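Local coordinates for protein aminotransferase, class IV (Brucella abortus, PDB 4TVI) that probably catalyses the pyridoxal-phosphate-dependent transamination of leucine, isoleucine and valine with 2-oxoglutarate, as a class-IV aminotransferase, at residues R33-T37 against K112-P116; T118-I122 against C148-M154. One frame throughout, in Å; residues are numbered along the deposited sequence.

Interaction 1: R33-T37 against K112-P116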
loop_
_atom_site.group_PDB
_atom_site.type_symbol
_atom_site.label_atom_id
_atom_site.label_comp_id
_atom_site.label_asym_id
_atom_site.label_seq_id
_atom_site.Cartn_x
_atom_site.Cartn_y
_atom_site.Cartn_z
ATOM N N ARG A 33 -22.681 13.332 6.677
ATOM C CA ARG A 33 -22.036 13.945 5.524
ATOM C C ARG A 33 -21.114 15.094 5.936
ATOM O O ARG A 33 -20.137 15.385 5.244
ATOM C CB ARG A 33 -23.086 14.447 4.528
ATOM N N ALA A 34 -21.418 15.732 7.066
ATOM C CA ALA A 34 -20.646 16.886 7.533
ATOM C C ALA A 34 -19.172 16.544 7.745
ATOM O O ALA A 34 -18.833 15.558 8.406
ATOM C CB ALA A 34 -21.243 17.436 8.806
ATOM N N MET A 35 -18.293 17.371 7.187
ATOM C CA MET A 35 -16.871 17.071 7.207
ATOM C C MET A 35 -16.023 18.331 7.334
ATOM O O MET A 35 -16.282 19.338 6.668
ATOM C CB MET A 35 -16.499 16.303 5.933
ATOM C CG MET A 35 -15.064 15.845 5.848
ATOM S SD MET A 35 -14.805 14.775 4.411
ATOM C CE MET A 35 -15.837 13.372 4.841
ATOM N N TRP A 36 -14.993 18.247 8.172
ATOM C CA TRP A 36 -14.018 19.321 8.334
ATOM C C TRP A 36 -12.608 18.756 8.301
ATOM O O TRP A 36 -12.289 17.809 9.032
ATOM C CB TRP A 36 -14.234 20.075 9.649
ATOM C CG TRP A 36 -15.364 21.058 9.643
ATOM C CD1 TRP A 36 -16.615 20.872 10.164
ATOM C CD2 TRP A 36 -15.347 22.393 9.113
ATOM N NE1 TRP A 36 -17.376 22.002 9.983
ATOM C CE2 TRP A 36 -16.623 22.949 9.341
ATOM C CE3 TRP A 36 -14.379 23.167 8.463
ATOM C CZ2 TRP A 36 -16.955 24.249 8.943
ATOM C CZ3 TRP A 36 -14.711 24.450 8.065
ATOM C CH2 TRP A 36 -15.988 24.978 8.306
ATOM N N THR A 37 -11.762 19.329 7.453
ATOM C CA THR A 37 -10.399 18.836 7.309
ATOM C C THR A 37 -9.377 19.943 7.545
ATOM O O THR A 37 -9.473 21.019 6.956
ATOM C CB THR A 37 -10.177 18.223 5.909
ATOM O OG1 THR A 37 -11.132 17.181 5.684
ATOM C CG2 THR A 37 -8.767 17.656 5.777
ATOM N N LYS A 112 -14.959 21.338 17.642
ATOM C CA LYS A 112 -15.781 22.498 17.964
ATOM C C LYS A 112 -16.522 23.035 16.743
ATOM O O LYS A 112 -17.517 23.745 16.880
ATOM C CB LYS A 112 -14.923 23.608 18.574
ATOM C CG LYS A 112 -14.328 23.253 19.926
ATOM C CD LYS A 112 -15.416 22.912 20.931
ATOM C CE LYS A 112 -14.831 22.615 22.303
ATOM N NZ LYS A 112 -15.885 22.248 23.287
ATOM N N LYS A 113 -16.044 22.691 15.553
ATOM C CA LYS A 113 -16.647 23.191 14.319
ATOM C C LYS A 113 -17.976 22.499 14.049
ATOM O O LYS A 113 -18.776 22.962 13.242
ATOM C CB LYS A 113 -15.704 22.978 13.129
ATOM C CG LYS A 113 -14.353 23.671 13.240
ATOM C CD LYS A 113 -14.369 25.029 12.550
ATOM C CE LYS A 113 -12.988 25.669 12.560
ATOM N NZ LYS A 113 -12.987 27.018 11.926
ATOM N N PHE A 114 -18.194 21.374 14.719
ATOM C CA PHE A 114 -19.420 20.604 14.558
ATOM C C PHE A 114 -20.512 21.094 15.496
ATOM O O PHE A 114 -20.232 21.713 16.523
ATOM C CB PHE A 114 -19.138 19.117 14.783
ATOM C CG PHE A 114 -18.300 18.506 13.703
ATOM C CD1 PHE A 114 -16.917 18.592 13.750
ATOM C CD2 PHE A 114 -18.893 17.870 12.626
ATOM C CE1 PHE A 114 -16.139 18.044 12.744
ATOM C CE2 PHE A 114 -18.123 17.315 11.617
ATOM C CZ PHE A 114 -16.743 17.402 11.676
ATOM N N ALA A 115 -21.761 20.855 15.112
ATOM C CA ALA A 115 -22.887 21.157 15.981
ATOM C C ALA A 115 -22.771 20.341 17.262
ATOM O O ALA A 115 -22.182 19.258 17.254
ATOM C CB ALA A 115 -24.206 20.867 15.272
ATOM N N PRO A 116 -23.306 20.870 18.373
ATOM C CA PRO A 116 -23.321 20.128 19.636
ATOM C C PRO A 116 -23.948 18.747 19.466
ATOM O O PRO A 116 -24.784 18.558 18.580
ATOM C CB PRO A 116 -24.171 21.011 20.552
ATOM C CG PRO A 116 -23.974 22.385 20.019
ATOM C CD PRO A 116 -23.841 22.233 18.528
HETATM O O HOH W 1 -20.161 21.955 10.571
#
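Trp-36 and Phe-114 each turn CG anti to their own carbonyl carbon (chi1 -78° and -69°), and the indole and the phenyl approach from opposite segments and pass alongside one another, running in opposite senses. The result is an edge-to-face aromatic pair. The five-membered ring of Trp-36 directs its edge at the face of Phe-114, with centroids 5.1 Å apart and planes at 81°. The touching atom is Trp-36 CD1, 3.8 Å from Phe-114 CZ and displaced toward the rim of the benzene ring. One face of the indole is met by Lys-113, whose CB sits 3.7 Å from the centroid of the Trp-36 five-membered ring, almost on its normal, a CH-pi contact. Beyond CB the lysine chain bends, and its NZ offers the six-membered ring at most a weak, long cation-pi attraction. At the CE2 edge of the phenyl, Ala-34 O lies near the ring plane, 3.7 Å from Phe-114 CE2, while Ala-34 CB makes an apolar contact with the same carbon. The contact lies at the surface, and no direct hydrogen bond joins the segments. Instead a water lying in the indole plane accepts from Trp-36 NE1 at 2.8 Å and donates to Lys-113 O at 3.2 Å. With no direct polar bond, the contact probably relies on dispersion and ring electrostatics, and one bridging water satisfies the indole N-H.

Interaction 2: T118-I122 against C148-M154; sequences TDVYI and CLEAIPM
Neighbouring antiparallel strands of the five-stranded sheet, 120-128 and 143-151, meet here where the first begins and the second ends; their short axes run at 158° to each other. Tyr-121 and Glu-150 form the hydrogen-bonded pair, with Tyr-121 N to Glu-150 O at 2.8 Å and Glu-150 N to Tyr-121 O at 3.0 Å, both nearly straight (169°). Non-hydrogen-bonded pairs flank it: Val-120 with Ala-151 and Ile-122 with Leu-149. On their face, Leu-149 and Ile-122 run alongside one another in the same sense, Leu-149 CD2 reaching Ile-122 CG2 at 3.5 Å, while Val-120 CG1, anti to the backbone N (chi1 -180°), meets Leu-149 CB at 3.7 Å. Past the regular pairing, Ile-152 N donates to Asp-119 O at 2.9 Å, more bent and tilted from the carbonyl plane. Further on, the carboxylate, not the backbone, makes the link: Asp-119 OD2 accepts from Met-154 N at 2.8 Å through its anti lone pair, while OD1 takes a weak bond from Glu-72 N. On the face of Tyr-121 and Glu-150, Tyr-121 CB is met by Ile-152 CD1, from the loop that follows the strand. Strands 64-70 and 35-39 continue the sheet on either side, the former through backbone bonding of Val-120 with Leu-70. Leu-111 of helix 100-111 covers Val-120, Ile-122 and Leu-149, whereas Tyr-121 packs against Trp-59 of the second subunit.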
loop_
_atom_site.group_PDB
_atom_site.type_symbol
_atom_site.label_atom_id
_atom_site.label_comp_id
_atom_site.label_asym_id
_atom_site.label_seq_id
_atom_site.Cartn_x
_atom_site.Cartn_y
_atom_site.Cartn_z
ATOM N N THR A 118 -22.839 16.108 18.180
ATOM C CA THR A 118 -22.522 15.448 16.918
ATOM C C THR A 118 -21.347 14.500 17.127
ATOM O O THR A 118 -20.285 14.918 17.586
ATOM C CB THR A 118 -22.180 16.461 15.803
ATOM O OG1 THR A 118 -23.318 17.295 15.550
ATOM C CG2 THR A 118 -21.792 15.739 14.515
ATOM N N ASP A 119 -21.550 13.222 16.813
ATOM C CA ASP A 119 -20.491 12.217 16.933
ATOM C C ASP A 119 -19.560 12.289 15.730
ATOM O O ASP A 119 -20.006 12.423 14.584
ATOM C CB ASP A 119 -21.065 10.800 17.058
ATOM C CG ASP A 119 -22.058 10.667 18.189
ATOM O OD1 ASP A 119 -21.963 11.437 19.169
ATOM O OD2 ASP A 119 -22.928 9.776 18.104
ATOM N N VAL A 120 -18.261 12.218 15.991
ATOM C CA VAL A 120 -17.288 12.465 14.945
ATOM C C VAL A 120 -16.225 11.365 14.885
ATOM O O VAL A 120 -15.773 10.855 15.915
ATOM C CB VAL A 120 -16.600 13.846 15.138
ATOM C CG1 VAL A 120 -15.581 14.111 14.029
ATOM C CG2 VAL A 120 -17.641 14.974 15.183
ATOM N N TYR A 121 -15.868 10.996 13.659
ATOM C CA TYR A 121 -14.730 10.141 13.362
ATOM C C TYR A 121 -13.496 10.978 12.998
ATOM O O TYR A 121 -13.536 11.825 12.097
ATOM C CB TYR A 121 -15.106 9.162 12.248
ATOM C CG TYR A 121 -13.952 8.422 11.618
ATOM C CD1 TYR A 121 -13.079 7.655 12.373
ATOM C CD2 TYR A 121 -13.782 8.440 10.241
ATOM C CE1 TYR A 121 -12.030 6.971 11.774
ATOM C CE2 TYR A 121 -12.754 7.758 9.637
ATOM C CZ TYR A 121 -11.878 7.025 10.400
ATOM O OH TYR A 121 -10.855 6.348 9.769
ATOM N N ILE A 122 -12.414 10.739 13.735
ATOM C CA ILE A 122 -11.193 11.539 13.661
ATOM C C ILE A 122 -10.037 10.782 13.000
ATOM O O ILE A 122 -9.547 9.799 13.558
ATOM C CB ILE A 122 -10.750 11.979 15.074
ATOM C CG1 ILE A 122 -11.894 12.685 15.808
ATOM C CG2 ILE A 122 -9.509 12.858 15.006
ATOM C CD1 ILE A 122 -11.664 12.790 17.302
ATOM N N CYS A 148 -8.668 14.807 9.188
ATOM C CA CYS A 148 -10.012 14.771 8.625
ATOM C C CYS A 148 -11.047 14.344 9.661
ATOM O O CYS A 148 -10.958 13.252 10.236
ATOM C CB CYS A 148 -10.048 13.826 7.417
ATOM S SG CYS A 148 -11.632 13.784 6.545
ATOM N N LEU A 149 -12.022 15.214 9.893
ATOM C CA LEU A 149 -13.109 14.937 10.824
ATOM C C LEU A 149 -14.416 14.747 10.075
ATOM O O LEU A 149 -14.839 15.624 9.314
ATOM C CB LEU A 149 -13.266 16.064 11.848
ATOM C CG LEU A 149 -12.016 16.518 12.602
ATOM C CD1 LEU A 149 -12.394 17.505 13.694
ATOM C CD2 LEU A 149 -11.242 15.343 13.164
ATOM N N GLU A 150 -15.045 13.595 10.281
ATOM C CA GLU A 150 -16.317 13.291 9.639
ATOM C C GLU A 150 -17.415 13.023 10.662
ATOM O O GLU A 150 -17.242 12.213 11.576
ATOM C CB GLU A 150 -16.177 12.088 8.705
ATOM C CG GLU A 150 -17.429 11.801 7.886
ATOM C CD GLU A 150 -17.210 10.706 6.855
ATOM O OE1 GLU A 150 -16.117 10.099 6.855
ATOM O OE2 GLU A 150 -18.129 10.452 6.047
ATOM N N ALA A 151 -18.543 13.706 10.500
ATOM C CA ALA A 151 -19.708 13.471 11.338
ATOM C C ALA A 151 -20.314 12.101 11.044
ATOM O O ALA A 151 -20.892 11.876 9.981
ATOM C CB ALA A 151 -20.742 14.564 11.128
ATOM N N ILE A 152 -20.135 11.173 11.975
ATOM C CA ILE A 152 -20.743 9.850 11.877
ATOM C C ILE A 152 -21.434 9.488 13.183
ATOM O O ILE A 152 -20.775 9.363 14.213
ATOM C CB ILE A 152 -19.705 8.776 11.539
ATOM C CG1 ILE A 152 -18.959 9.151 10.252
ATOM C CG2 ILE A 152 -20.378 7.409 11.418
ATOM C CD1 ILE A 152 -17.978 8.105 9.777
ATOM N N PRO A 153 -22.767 9.332 13.151
ATOM C CA PRO A 153 -23.512 9.004 14.371
ATOM C C PRO A 153 -23.054 7.684 14.994
ATOM O O PRO A 153 -22.853 6.701 14.279
ATOM C CB PRO A 153 -24.958 8.903 13.881
ATOM C CG PRO A 153 -24.995 9.750 12.649
ATOM C CD PRO A 153 -23.659 9.539 12.000
ATOM N N MET A 154 -22.893 7.670 16.312
ATOM C CA MET A 154 -22.510 6.459 17.023
ATOM C C MET A 154 -23.746 5.628 17.321
ATOM O O MET A 154 -24.537 5.962 18.203
ATOM C CB MET A 154 -21.773 6.805 18.317
ATOM C CG MET A 154 -21.176 5.613 19.044
ATOM S SD MET A 154 -19.731 4.974 18.181
ATOM C CE MET A 154 -18.787 4.307 19.548
#

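From the N terminus, strand 35-39 comes first; the chain then passes through, among others, strand 64-70 and helices 78-91 and 100-111 before 112-116 returns to it, so interaction 1 closes a loop of 74 intervening residues. Interaction 2 opens just afterwards and closes a shorter one, 25 residues, between 118-122 and 148-154. The two are in series, neither nested nor crossed. Their centres lie 8 Å apart, and they join directly: Trp-36 O to Leu-149 N (2.7 Å) and Ala-34 O to Ala-151 N (2.8 Å) are probable hydrogen bonds. Interaction 1 fixes the loop after helix 100-111 on strand 35-39, and interaction 2 pairs 120-128 with 143-151, joining three strands adjacent in one sheet.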